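Local coordinates for protein phosphodiesterase (Salpingoeca rosetta, PDB 7D7P) that is a metal-binding, all-helical member of the 3'5'-cyclic nucleotide phosphodiesterase family, in the HD-domain clan, at residues K88-W93 with C192-N197; L77-Q82 with I131-L136; M114-T119 with A138-A143; S50-D55 with T118-L123. All blocks are in the same frame, centred on the assembly; numbering follows the deposited sequence.

The four contacts join helices and loops from the first 200 residues of an all-helical fold. Along the chain, contact 4 starts first with loop 50-55, followed by 77-82 of contact 2 and 88-93 of contact 1; helix 109-126 serves contacts 3 and 4, which share Thr-118 and Thr-119, their centres about 10 Å apart. Helix 133-145 is common to contacts 2 and 3, with centres about 13 Å apart, and loop 192-197 closes contact 1. Contacts 1 and 4, about 23 Å apart between centres, do not touch. Contact 3, whose Val-115 side chain is about 5 Å from the zinc ion, touches each of the other three.

Contact 1. Residues K88-W93 with C192-N197; sequences KKLRKW and CNVVEN
Cys-192 lies against the last turn of segment 88-93, where the loop between helices 174-187 and 200-215 packs on helix 87-99; this is plain structural packing, and most of it is apolar. The CB of Cys-192 packs against CB of Trp-93, 3.9 Å away, while its SG turns to the aliphatic part of Lys-92, with SG 3.7 Å from CG. The carbonyl O of Cys-192 comes obliquely to the Trp-93 indole and lies 3.6 Å from Trp-93 CB. One turn back, Leu-90 CD1 meets Val-194 CG2 at 3.9 Å; that methyl is the branch of Val-194 anti to its own backbone N. Leu-187 of helix 174-187 and Ile-141 of helix 133-145 touch both Trp-93 and Val-194.

The polar part is a salt bridge between Lys-89 NZ and Glu-196 OE1. The modelled separation is very short, so its exact length is doubtful. The lysine runs out fully extended beyond CG, its CD passing 3.7 Å from Asn-193 O, and crosses the glutamate at about a right angle. Glu-196 belongs to the type I turn 193-196, whose first residue, Asn-193, is also the centre of an inverse gamma turn.

Chemically, then, the contact has two layers: Trp-93, Leu-90, Cys-192 and Val-194 are buried, whereas the ion pair sits between partly exposed residues, where solvent would probably weaken its pull.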
loop_
_atom_site.group_PDB
_atom_site.type_symbol
_atom_site.label_atom_id
_atom_site.label_comp_id
_atom_site.label_asym_id
_atom_site.label_seq_id
_atom_site.Cartn_x
_atom_site.Cartn_y
_atom_site.Cartn_z
ATOM N N LYS A 88 -12.291 44.831 -15.043
ATOM C CA LYS A 88 -10.971 45.359 -15.366
ATOM C C LYS A 88 -9.994 45.154 -14.214
ATOM O O LYS A 88 -8.802 44.923 -14.448
ATOM C CB LYS A 88 -11.068 46.840 -15.732
ATOM C CG LYS A 88 -11.977 47.118 -16.919
ATOM C CD LYS A 88 -11.790 48.532 -17.451
ATOM C CE LYS A 88 -12.002 49.566 -16.359
ATOM N NZ LYS A 88 -13.367 49.483 -15.769
ATOM N N LYS A 89 -10.475 45.225 -12.971
ATOM C CA LYS A 89 -9.606 44.936 -11.835
ATOM C C LYS A 89 -9.349 43.441 -11.706
ATOM O O LYS A 89 -8.244 43.027 -11.338
ATOM C CB LYS A 89 -10.215 45.494 -10.549
ATOM C CG LYS A 89 -10.379 47.001 -10.563
ATOM C CD LYS A 89 -10.725 47.536 -9.187
ATOM C CE LYS A 89 -10.845 49.052 -9.208
ATOM N NZ LYS A 89 -10.942 49.622 -7.836
ATOM N N LEU A 90 -10.358 42.615 -12.001
ATOM C CA LEU A 90 -10.154 41.171 -11.990
ATOM C C LEU A 90 -9.075 40.759 -12.985
ATOM O O LEU A 90 -8.191 39.959 -12.658
ATOM C CB LEU A 90 -11.469 40.453 -12.293
ATOM C CG LEU A 90 -11.382 38.927 -12.411
ATOM C CD1 LEU A 90 -11.075 38.292 -11.063
ATOM C CD2 LEU A 90 -12.658 38.348 -13.003
ATOM N N ARG A 91 -9.116 41.313 -14.200
ATOM C CA ARG A 91 -8.113 40.963 -15.202
ATOM C C ARG A 91 -6.748 41.538 -14.846
ATOM O O ARG A 91 -5.717 40.904 -15.104
ATOM C CB ARG A 91 -8.563 41.443 -16.581
ATOM C CG ARG A 91 -9.804 40.726 -17.087
ATOM C CD ARG A 91 -10.245 41.242 -18.447
ATOM N NE ARG A 91 -11.399 40.503 -18.952
ATOM C CZ ARG A 91 -11.317 39.339 -19.589
ATOM N NH1 ARG A 91 -10.135 38.778 -19.800
ATOM N NH2 ARG A 91 -12.419 38.735 -20.010
ATOM N N LYS A 92 -6.718 42.738 -14.260
ATOM C CA LYS A 92 -5.450 43.308 -13.813
ATOM C C LYS A 92 -4.871 42.508 -12.651
ATOM O O LYS A 92 -3.657 42.279 -12.590
ATOM C CB LYS A 92 -5.645 44.773 -13.418
ATOM C CG LYS A 92 -4.361 45.500 -13.049
ATOM C CD LYS A 92 -3.372 45.511 -14.207
ATOM C CE LYS A 92 -3.935 46.251 -15.413
ATOM N NZ LYS A 92 -3.053 46.125 -16.609
ATOM N N TRP A 93 -5.726 42.074 -11.724
ATOM C CA TRP A 93 -5.273 41.205 -10.641
ATOM C C TRP A 93 -4.737 39.884 -11.184
ATOM O O TRP A 93 -3.675 39.415 -10.757
ATOM C CB TRP A 93 -6.422 40.971 -9.657
ATOM C CG TRP A 93 -6.165 39.902 -8.639
ATOM C CD1 TRP A 93 -5.413 40.013 -7.505
ATOM C CD2 TRP A 93 -6.676 38.563 -8.652
ATOM N NE1 TRP A 93 -5.418 38.824 -6.815
ATOM C CE2 TRP A 93 -6.186 37.918 -7.499
ATOM C CE3 TRP A 93 -7.497 37.847 -9.529
ATOM C CZ2 TRP A 93 -6.491 36.590 -7.199
ATOM C CZ3 TRP A 93 -7.799 36.527 -9.230
ATOM C CH2 TRP A 93 -7.297 35.915 -8.074
ATOM N N CYS A 192 -5.841 46.430 -8.424
ATOM C CA CYS A 192 -6.083 44.994 -8.415
ATOM C C CYS A 192 -7.061 44.579 -7.323
ATOM O O CYS A 192 -7.267 43.377 -7.114
ATOM C CB CYS A 192 -4.762 44.232 -8.254
ATOM S SG CYS A 192 -3.554 44.542 -9.568
ATOM N N ASN A 193 -7.676 45.538 -6.630
ATOM C CA ASN A 193 -8.539 45.225 -5.499
ATOM C C ASN A 193 -9.862 44.622 -5.954
ATOM O O ASN A 193 -10.850 45.339 -6.151
ATOM C CB ASN A 193 -8.791 46.472 -4.653
ATOM C CG ASN A 193 -9.219 46.134 -3.244
ATOM O OD1 ASN A 193 -9.637 45.010 -2.967
ATOM N ND2 ASN A 193 -9.117 47.103 -2.342
ATOM N N VAL A 194 -9.887 43.296 -6.107
ATOM C CA VAL A 194 -11.106 42.596 -6.504
ATOM C C VAL A 194 -12.086 42.423 -5.355
ATOM O O VAL A 194 -13.249 42.073 -5.594
ATOM C CB VAL A 194 -10.741 41.225 -7.106
ATOM C CG1 VAL A 194 -10.584 40.176 -6.014
ATOM C CG2 VAL A 194 -11.771 40.792 -8.127
ATOM N N VAL A 195 -11.660 42.671 -4.119
ATOM C CA VAL A 195 -12.524 42.556 -2.953
ATOM C C VAL A 195 -12.883 43.932 -2.390
ATOM O O VAL A 195 -13.251 44.049 -1.223
ATOM C CB VAL A 195 -11.889 41.661 -1.876
ATOM C CG1 VAL A 195 -11.677 40.252 -2.415
ATOM C CG2 VAL A 195 -10.570 42.257 -1.387
ATOM N N GLU A 196 -12.796 44.977 -3.217
ATOM C CA GLU A 196 -13.025 46.338 -2.744
ATOM C C GLU A 196 -14.445 46.560 -2.234
ATOM O O GLU A 196 -14.661 47.462 -1.419
ATOM C CB GLU A 196 -12.717 47.336 -3.862
ATOM C CG GLU A 196 -13.603 47.175 -5.090
ATOM C CD GLU A 196 -13.204 48.090 -6.230
ATOM O OE1 GLU A 196 -12.423 49.035 -5.993
ATOM O OE2 GLU A 196 -13.674 47.862 -7.366
ATOM N N ASN A 197 -15.416 45.765 -2.683
ATOM C CA ASN A 197 -16.809 45.988 -2.316
ATOM C C ASN A 197 -17.258 45.179 -1.106
ATOM O O ASN A 197 -18.427 45.277 -0.717
ATOM C CB ASN A 197 -17.725 45.682 -3.506
ATOM C CG ASN A 197 -17.554 46.672 -4.639
ATOM O OD1 ASN A 197 -17.271 47.849 -4.411
ATOM N ND2 ASN A 197 -17.717 46.198 -5.871
#

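Contact 2. Residues L77-Q82 with I131-L136; sequences LHVIEQ and ITEVEL
Leu-136 reaches from the first turns of helix 133-145 to both Leu-77 and Val-79. Its CD2 comes 3.7 Å from Val-79 CG1, the two side chains crossing at about a right angle, and its other methyl, CD1, is 4.2 Å from Leu-77 CD1. With chi1 at 178°, CG stands anti to the backbone N; CD1 goes to Leu-77, while CD2 lies against Val-79 and also near Leu-77 O. One turn earlier Glu-133 meets Gln-82: OE2 is 3.4 Å from Gln-82 CG, and the carboxylate and amide planes are turned 43° apart. This is contact with the aliphatic part of Gln-82.

In the next shell, Glu-133 is held through OE1, which accepts a hydrogen bond from the backbone N of Ala-40. Thr-132 and Glu-135 form a capping box: Glu-135 N donates to Thr-132 OG1 at 3.1 Å, and Thr-132 N to Glu-135 OE1 at 3.2 Å. Glu-135 also makes salt bridges with Arg-205 and Arg-248. In segment 77-82, His-78 ends helix 63-76 in a Schellman motif, with positive phi (70°), and is the N-cap of helix 79-82.

No polar bond crosses the contact: it is held by apolar packing and by a carboxylate lying against aliphatic carbons, while polar atoms of Thr-132, Glu-133 and Glu-135 are taken up by the capping box, Ala-40, Arg-205 and Arg-248 of the same chain.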
loop_
_atom_site.group_PDB
_atom_site.type_symbol
_atom_site.label_atom_id
_atom_site.label_comp_id
_atom_site.label_asym_id
_atom_site.label_seq_id
_atom_site.Cartn_x
_atom_site.Cartn_y
_atom_site.Cartn_z
ATOM N N LEU A 77 -19.420 30.836 -11.500
ATOM C CA LEU A 77 -19.767 30.674 -10.092
ATOM C C LEU A 77 -20.514 31.875 -9.524
ATOM O O LEU A 77 -20.849 31.865 -8.335
ATOM C CB LEU A 77 -18.509 30.410 -9.261
ATOM C CG LEU A 77 -17.871 29.037 -9.474
ATOM C CD1 LEU A 77 -16.557 28.924 -8.717
ATOM C CD2 LEU A 77 -18.839 27.937 -9.055
ATOM N N HIS A 78 -20.763 32.900 -10.340
ATOM C CA HIS A 78 -21.573 34.075 -10.022
ATOM C C HIS A 78 -20.927 35.007 -9.005
ATOM O O HIS A 78 -21.603 35.906 -8.488
ATOM C CB HIS A 78 -22.973 33.683 -9.532
ATOM C CG HIS A 78 -23.693 32.740 -10.447
ATOM N ND1 HIS A 78 -24.098 33.098 -11.715
ATOM C CD2 HIS A 78 -24.082 31.453 -10.277
ATOM C CE1 HIS A 78 -24.701 32.072 -12.289
ATOM N NE2 HIS A 78 -24.705 31.062 -11.437
ATOM N N VAL A 79 -19.632 34.847 -8.716
ATOM C CA VAL A 79 -19.002 35.705 -7.715
ATOM C C VAL A 79 -18.785 37.111 -8.258
ATOM O O VAL A 79 -18.738 38.080 -7.489
ATOM C CB VAL A 79 -17.685 35.084 -7.214
ATOM C CG1 VAL A 79 -17.943 33.716 -6.608
ATOM C CG2 VAL A 79 -16.670 34.990 -8.341
ATOM N N ILE A 80 -18.648 37.256 -9.578
ATOM C CA ILE A 80 -18.474 38.582 -10.168
ATOM C C ILE A 80 -19.707 39.442 -9.911
ATOM O O ILE A 80 -19.602 40.596 -9.476
ATOM C CB ILE A 80 -18.168 38.466 -11.672
ATOM C CG1 ILE A 80 -16.789 37.842 -11.887
ATOM C CG2 ILE A 80 -18.250 39.829 -12.347
ATOM C CD1 ILE A 80 -16.388 37.717 -13.343
ATOM N N GLU A 81 -20.895 38.891 -10.163
ATOM C CA GLU A 81 -22.113 39.668 -9.959
ATOM C C GLU A 81 -22.501 39.757 -8.488
ATOM O O GLU A 81 -23.090 40.760 -8.072
ATOM C CB GLU A 81 -23.262 39.080 -10.783
ATOM C CG GLU A 81 -23.708 37.694 -10.365
ATOM C CD GLU A 81 -24.783 37.137 -11.279
ATOM O OE1 GLU A 81 -24.725 37.408 -12.499
ATOM O OE2 GLU A 81 -25.687 36.429 -10.781
ATOM N N GLN A 82 -22.165 38.742 -7.685
ATOM C CA GLN A 82 -22.527 38.770 -6.271
ATOM C C GLN A 82 -21.742 39.828 -5.502
ATOM O O GLN A 82 -22.230 40.344 -4.491
ATOM C CB GLN A 82 -22.309 37.393 -5.639
ATOM C CG GLN A 82 -23.393 36.374 -5.965
ATOM C CD GLN A 82 -24.716 36.682 -5.292
ATOM O OE1 GLN A 82 -24.759 37.047 -4.116
ATOM N NE2 GLN A 82 -25.806 36.536 -6.037
ATOM N N ILE A 131 -21.098 26.137 1.842
ATOM C CA ILE A 131 -20.155 27.237 1.675
ATOM C C ILE A 131 -20.919 28.541 1.482
ATOM O O ILE A 131 -21.986 28.575 0.851
ATOM C CB ILE A 131 -19.196 26.965 0.501
ATOM C CG1 ILE A 131 -17.969 27.876 0.592
ATOM C CG2 ILE A 131 -19.887 27.162 -0.842
ATOM C CD1 ILE A 131 -16.931 27.616 -0.483
ATOM N N THR A 132 -20.388 29.620 2.045
ATOM C CA THR A 132 -20.992 30.932 1.877
ATOM C C THR A 132 -20.417 31.628 0.647
ATOM O O THR A 132 -19.406 31.213 0.076
ATOM C CB THR A 132 -20.779 31.797 3.122
ATOM O OG1 THR A 132 -19.451 32.339 3.110
ATOM C CG2 THR A 132 -20.983 30.975 4.387
ATOM N N GLU A 133 -21.084 32.712 0.245
ATOM C CA GLU A 133 -20.648 33.465 -0.926
ATOM C C GLU A 133 -19.260 34.057 -0.720
ATOM O O GLU A 133 -18.425 34.030 -1.630
ATOM C CB GLU A 133 -21.657 34.567 -1.242
ATOM C CG GLU A 133 -21.587 35.076 -2.666
ATOM C CD GLU A 133 -22.056 34.044 -3.668
ATOM O OE1 GLU A 133 -23.048 33.342 -3.377
ATOM O OE2 GLU A 133 -21.433 33.933 -4.745
ATOM N N VAL A 134 -18.997 34.601 0.471
ATOM C CA VAL A 134 -17.691 35.194 0.738
ATOM C C VAL A 134 -16.612 34.117 0.768
ATOM O O VAL A 134 -15.517 34.303 0.223
ATOM C CB VAL A 134 -17.731 36.006 2.047
ATOM C CG1 VAL A 134 -16.323 36.362 2.504
ATOM C CG2 VAL A 134 -18.565 37.267 1.865
ATOM N N GLU A 135 -16.906 32.969 1.386
ATOM C CA GLU A 135 -15.933 31.881 1.430
ATOM C C GLU A 135 -15.656 31.317 0.041
ATOM O O GLU A 135 -14.537 30.868 -0.229
ATOM C CB GLU A 135 -16.419 30.776 2.370
ATOM C CG GLU A 135 -16.473 31.188 3.838
ATOM C CD GLU A 135 -17.322 30.256 4.682
ATOM O OE1 GLU A 135 -17.997 29.372 4.110
ATOM O OE2 GLU A 135 -17.322 30.415 5.922
ATOM N N LEU A 136 -16.651 31.334 -0.847
ATOM C CA LEU A 136 -16.427 30.876 -2.215
ATOM C C LEU A 136 -15.444 31.784 -2.940
ATOM O O LEU A 136 -14.501 31.308 -3.585
ATOM C CB LEU A 136 -17.754 30.806 -2.971
ATOM C CG LEU A 136 -17.678 30.390 -4.440
ATOM C CD1 LEU A 136 -17.110 28.984 -4.576
ATOM C CD2 LEU A 136 -19.050 30.491 -5.099
#

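Contact 3. Residues M114-T119 with A138-A143; sequences MVLHTT and AMLIAA
Ala-143 is the small knob here: its CB points into the surface of segment 114-119, where Val-115, Leu-116 and Thr-119 form the hollow around it. The methyl lies 3.7 Å from Leu-116 CA and 3.7 Å from Thr-119 OG1, with Val-115 CG1 at 4.0 Å. Such a small side chain lets the backbones come close, the CA atoms of Leu-116 and Ala-143 being 4.9 Å apart. In return, Leu-116 pushes CD1 over the turn before Ala-143, 3.6 Å from Leu-140 O and 3.8 Å from Leu-140 CD2. Thr-119 OG1 sits beside its backbone N (chi1 -60°), from where it bonds back to Val-115 O and turns CG2 toward Met-139 CE.

The local axes pass 8.7 Å apart, nearly antiparallel at 154°. Helix 245-260 packs on Val-115 and Thr-119, helix 63-76 on Leu-116 and Leu-140, and helix 200-215 on Met-139, so three helices flank the pair, with the loop residue His-146, a zinc ligand, against Val-115 and the zinc ion about 5 Å from the Val-115 side chain.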
loop_
_atom_site.group_PDB
_atom_site.type_symbol
_atom_site.label_atom_id
_atom_site.label_comp_id
_atom_site.label_asym_id
_atom_site.label_seq_id
_atom_site.Cartn_x
_atom_site.Cartn_y
_atom_site.Cartn_z
ATOM N N MET A 114 -4.282 25.142 -12.373
ATOM C CA MET A 114 -4.725 23.776 -12.102
ATOM C C MET A 114 -5.387 23.667 -10.733
ATOM O O MET A 114 -6.404 22.981 -10.579
ATOM C CB MET A 114 -3.538 22.814 -12.192
ATOM C CG MET A 114 -3.105 22.484 -13.609
ATOM S SD MET A 114 -4.232 21.327 -14.401
ATOM C CE MET A 114 -3.538 19.752 -13.892
ATOM N N VAL A 115 -4.820 24.328 -9.724
ATOM C CA VAL A 115 -5.395 24.255 -8.386
ATOM C C VAL A 115 -6.679 25.072 -8.312
ATOM O O VAL A 115 -7.636 24.691 -7.627
ATOM C CB VAL A 115 -4.358 24.706 -7.339
ATOM C CG1 VAL A 115 -4.976 24.770 -5.947
ATOM C CG2 VAL A 115 -3.176 23.756 -7.348
ATOM N N LEU A 116 -6.728 26.201 -9.025
ATOM C CA LEU A 116 -7.963 26.975 -9.089
ATOM C C LEU A 116 -9.080 26.167 -9.739
ATOM O O LEU A 116 -10.197 26.095 -9.214
ATOM C CB LEU A 116 -7.736 28.282 -9.850
ATOM C CG LEU A 116 -9.030 29.003 -10.246
ATOM C CD1 LEU A 116 -9.763 29.513 -9.014
ATOM C CD2 LEU A 116 -8.766 30.140 -11.223
ATOM N N HIS A 117 -8.791 25.545 -10.884
ATOM C CA HIS A 117 -9.820 24.794 -11.596
ATOM C C HIS A 117 -10.260 23.565 -10.810
ATOM O O HIS A 117 -11.453 23.242 -10.768
ATOM C CB HIS A 117 -9.316 24.392 -12.982
ATOM C CG HIS A 117 -10.351 23.721 -13.827
ATOM N ND1 HIS A 117 -10.539 22.356 -13.831
ATOM C CD2 HIS A 117 -11.260 24.229 -14.694
ATOM C CE1 HIS A 117 -11.519 22.051 -14.664
ATOM N NE2 HIS A 117 -11.972 23.170 -15.201
ATOM N N THR A 118 -9.312 22.865 -10.184
ATOM C CA THR A 118 -9.662 21.689 -9.392
ATOM C C THR A 118 -10.461 22.079 -8.154
ATOM O O THR A 118 -11.361 21.342 -7.734
ATOM C CB THR A 118 -8.394 20.926 -9.005
ATOM O OG1 THR A 118 -7.621 20.660 -10.183
ATOM C CG2 THR A 118 -8.739 19.608 -8.316
ATOM N N THR A 119 -10.145 23.231 -7.556
ATOM C CA THR A 119 -10.950 23.734 -6.447
ATOM C C THR A 119 -12.370 24.041 -6.904
ATOM O O THR A 119 -13.338 23.779 -6.180
ATOM C CB THR A 119 -10.302 24.983 -5.846
ATOM O OG1 THR A 119 -8.994 24.661 -5.359
ATOM C CG2 THR A 119 -11.145 25.528 -4.695
ATOM N N ALA A 138 -13.256 33.630 -1.498
ATOM C CA ALA A 138 -11.969 33.444 -0.837
ATOM C C ALA A 138 -11.251 32.192 -1.330
ATOM O O ALA A 138 -10.018 32.184 -1.425
ATOM C CB ALA A 138 -12.159 33.373 0.679
ATOM N N MET A 139 -11.994 31.128 -1.641
ATOM C CA MET A 139 -11.352 29.902 -2.103
ATOM C C MET A 139 -10.750 30.080 -3.491
ATOM O O MET A 139 -9.699 29.504 -3.795
ATOM C CB MET A 139 -12.354 28.748 -2.091
ATOM C CG MET A 139 -12.770 28.319 -0.689
ATOM S SD MET A 139 -11.364 27.802 0.317
ATOM C CE MET A 139 -10.916 26.281 -0.519
ATOM N N LEU A 140 -11.400 30.877 -4.346
ATOM C CA LEU A 140 -10.855 31.136 -5.677
ATOM C C LEU A 140 -9.561 31.938 -5.598
ATOM O O LEU A 140 -8.593 31.637 -6.305
ATOM C CB LEU A 140 -11.886 31.869 -6.538
ATOM C CG LEU A 140 -13.235 31.180 -6.759
ATOM C CD1 LEU A 140 -14.054 31.917 -7.818
ATOM C CD2 LEU A 140 -13.046 29.722 -7.143
ATOM N N ILE A 141 -9.529 32.966 -4.745
ATOM C CA ILE A 141 -8.321 33.774 -4.594
ATOM C C ILE A 141 -7.203 32.952 -3.964
ATOM O O ILE A 141 -6.051 33.003 -4.409
ATOM C CB ILE A 141 -8.626 35.039 -3.770
ATOM C CG1 ILE A 141 -9.635 35.926 -4.503
ATOM C CG2 ILE A 141 -7.345 35.808 -3.469
ATOM C CD1 ILE A 141 -10.147 37.088 -3.670
ATOM N N ALA A 142 -7.525 32.178 -2.923
ATOM C CA ALA A 142 -6.503 31.392 -2.239
ATOM C C ALA A 142 -5.879 30.358 -3.167
ATOM O O ALA A 142 -4.659 30.154 -3.146
ATOM C CB ALA A 142 -7.102 30.711 -1.009
ATOM N N ALA A 143 -6.699 29.693 -3.987
ATOM C CA ALA A 143 -6.183 28.648 -4.869
ATOM C C ALA A 143 -5.204 29.217 -5.890
ATOM O O ALA A 143 -4.156 28.617 -6.160
ATOM C CB ALA A 143 -7.338 27.938 -5.576
#

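Contact 4. Residues S50-D55 with T118-L123; sequences SLFTWD and TTYLLL
Loop 50-55, with neither helix nor strand, runs past helix segment 118-123, its backbone nearest at Phe-52 and Leu-121, whose CA atoms are 6.8 Å apart. Leu-121 is wedged between two aromatic rings, with CG anti to its carbonyl carbon (chi1 -65°). Its CD2 sits over the centre of one face of Phe-52, 3.6 Å from the ring centroid, while CB lies 3.9 Å from the centroid of the six-membered ring of Trp-54, 13° off its normal; both are CH-pi contacts. CD1 lies over the same indole, toward its rim. Leu-122 CD2 comes to the indole edge, 3.9 Å from Trp-54 CH2.

Tyr-120 meets Leu-51 and Phe-52. Leu-51 CD2 rests over its ring, 4.0 Å from the centroid, and Phe-52 turns an edge toward the tyrosine face in an offset edge-to-face pair, planes at 71°. The Tyr-120 OH lies at the Phe-52 edge, 3.6 Å from CD2.

Beyond the rings, Thr-53 OG1 accepts from Asp-55 N in an ST turn, and Leu-51 O takes a probable hydrogen bond from His-117 NE2. The whole is aromatic and aliphatic packing of an N-terminal loop onto helix 109-126 of the helical phosphodiesterase domain, which carries the zinc ligand His-111.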
loop_
_atom_site.group_PDB
_atom_site.type_symbol
_atom_site.label_atom_id
_atom_site.label_comp_id
_atom_site.label_asym_id
_atom_site.label_seq_id
_atom_site.Cartn_x
_atom_site.Cartn_y
_atom_site.Cartn_z
ATOM N N SER A 50 -19.135 23.363 -20.303
ATOM C CA SER A 50 -17.918 22.802 -20.882
ATOM C C SER A 50 -16.698 23.052 -20.004
ATOM O O SER A 50 -15.666 22.399 -20.191
ATOM C CB SER A 50 -17.682 23.381 -22.278
ATOM O OG SER A 50 -17.516 24.789 -22.227
ATOM N N LEU A 51 -16.793 23.989 -19.057
ATOM C CA LEU A 51 -15.725 24.213 -18.092
ATOM C C LEU A 51 -15.589 23.061 -17.104
ATOM O O LEU A 51 -14.504 22.865 -16.545
ATOM C CB LEU A 51 -15.979 25.522 -17.339
ATOM C CG LEU A 51 -14.918 26.026 -16.356
ATOM C CD1 LEU A 51 -13.674 26.485 -17.099
ATOM C CD2 LEU A 51 -15.478 27.149 -15.494
ATOM N N PHE A 52 -16.654 22.293 -16.880
ATOM C CA PHE A 52 -16.649 21.226 -15.880
ATOM C C PHE A 52 -16.087 19.957 -16.508
ATOM O O PHE A 52 -16.801 19.176 -17.137
ATOM C CB PHE A 52 -18.051 21.002 -15.327
ATOM C CG PHE A 52 -18.072 20.344 -13.974
ATOM C CD1 PHE A 52 -18.109 18.965 -13.859
ATOM C CD2 PHE A 52 -18.047 21.107 -12.821
ATOM C CE1 PHE A 52 -18.124 18.358 -12.616
ATOM C CE2 PHE A 52 -18.062 20.507 -11.575
ATOM C CZ PHE A 52 -18.100 19.131 -11.472
ATOM N N THR A 53 -14.784 19.743 -16.329
ATOM C CA THR A 53 -14.135 18.533 -16.827
ATOM C C THR A 53 -12.953 18.203 -15.927
ATOM O O THR A 53 -12.068 19.039 -15.725
ATOM C CB THR A 53 -13.683 18.695 -18.284
ATOM O OG1 THR A 53 -12.771 17.643 -18.628
ATOM C CG2 THR A 53 -13.011 20.045 -18.508
ATOM N N TRP A 54 -12.951 16.985 -15.381
ATOM C CA TRP A 54 -11.868 16.539 -14.514
ATOM C C TRP A 54 -10.588 16.230 -15.279
ATOM O O TRP A 54 -9.543 16.029 -14.649
ATOM C CB TRP A 54 -12.313 15.308 -13.720
ATOM C CG TRP A 54 -13.374 15.605 -12.702
ATOM C CD1 TRP A 54 -14.724 15.609 -12.901
ATOM C CD2 TRP A 54 -13.172 15.945 -11.325
ATOM N NE1 TRP A 54 -15.375 15.929 -11.733
ATOM C CE2 TRP A 54 -14.443 16.142 -10.751
ATOM C CE3 TRP A 54 -12.037 16.108 -10.523
ATOM C CZ2 TRP A 54 -14.612 16.489 -9.411
ATOM C CZ3 TRP A 54 -12.207 16.451 -9.193
ATOM C CH2 TRP A 54 -13.484 16.637 -8.651
ATOM N N ASP A 55 -10.641 16.190 -16.608
ATOM C CA ASP A 55 -9.471 15.945 -17.440
ATOM C C ASP A 55 -8.698 17.218 -17.762
ATOM O O ASP A 55 -7.751 17.166 -18.555
ATOM C CB ASP A 55 -9.888 15.256 -18.742
ATOM C CG ASP A 55 -10.312 13.813 -18.534
ATOM O OD1 ASP A 55 -10.290 13.339 -17.377
ATOM O OD2 ASP A 55 -10.669 13.154 -19.533
ATOM N N THR A 118 -9.312 22.865 -10.184
ATOM C CA THR A 118 -9.662 21.689 -9.392
ATOM C C THR A 118 -10.461 22.079 -8.154
ATOM O O THR A 118 -11.361 21.342 -7.734
ATOM C CB THR A 118 -8.394 20.926 -9.005
ATOM O OG1 THR A 118 -7.621 20.660 -10.183
ATOM C CG2 THR A 118 -8.739 19.608 -8.316
ATOM N N THR A 119 -10.145 23.231 -7.556
ATOM C CA THR A 119 -10.950 23.734 -6.447
ATOM C C THR A 119 -12.370 24.041 -6.904
ATOM O O THR A 119 -13.338 23.779 -6.180
ATOM C CB THR A 119 -10.302 24.983 -5.846
ATOM O OG1 THR A 119 -8.994 24.661 -5.359
ATOM C CG2 THR A 119 -11.145 25.528 -4.695
ATOM N N TYR A 120 -12.511 24.587 -8.112
ATOM C CA TYR A 120 -13.835 24.844 -8.666
ATOM C C TYR A 120 -14.605 23.544 -8.875
ATOM O O TYR A 120 -15.823 23.496 -8.671
ATOM C CB TYR A 120 -13.690 25.629 -9.970
ATOM C CG TYR A 120 -14.691 25.301 -11.052
ATOM C CD1 TYR A 120 -15.955 25.877 -11.055
ATOM C CD2 TYR A 120 -14.359 24.443 -12.092
ATOM C CE1 TYR A 120 -16.867 25.590 -12.052
ATOM C CE2 TYR A 120 -15.263 24.150 -13.090
ATOM C CZ TYR A 120 -16.514 24.726 -13.069
ATOM O OH TYR A 120 -17.415 24.436 -14.070
ATOM N N LEU A 121 -13.908 22.473 -9.265
ATOM C CA LEU A 121 -14.573 21.183 -9.425
ATOM C C LEU A 121 -14.987 20.605 -8.077
ATOM O O LEU A 121 -16.097 20.076 -7.937
ATOM C CB LEU A 121 -13.662 20.203 -10.166
ATOM C CG LEU A 121 -13.294 20.507 -11.621
ATOM C CD1 LEU A 121 -12.218 19.545 -12.104
ATOM C CD2 LEU A 121 -14.516 20.440 -12.525
ATOM N N LEU A 122 -14.113 20.704 -7.072
ATOM C CA LEU A 122 -14.396 20.099 -5.774
ATOM C C LEU A 122 -15.529 20.822 -5.054
ATOM O O LEU A 122 -16.407 20.178 -4.468
ATOM C CB LEU A 122 -13.130 20.093 -4.915
ATOM C CG LEU A 122 -12.020 19.132 -5.346
ATOM C CD1 LEU A 122 -10.711 19.480 -4.656
ATOM C CD2 LEU A 122 -12.413 17.693 -5.050
ATOM N N LEU A 123 -15.526 22.158 -5.083
ATOM C CA LEU A 123 -16.567 22.911 -4.388
ATOM C C LEU A 123 -17.923 22.720 -5.053
ATOM O O LEU A 123 -18.949 22.632 -4.370
ATOM C CB LEU A 123 -16.205 24.395 -4.337
ATOM C CG LEU A 123 -14.958 24.797 -3.548
ATOM C CD1 LEU A 123 -14.763 26.302 -3.627
ATOM C CD2 LEU A 123 -15.043 24.331 -2.099
#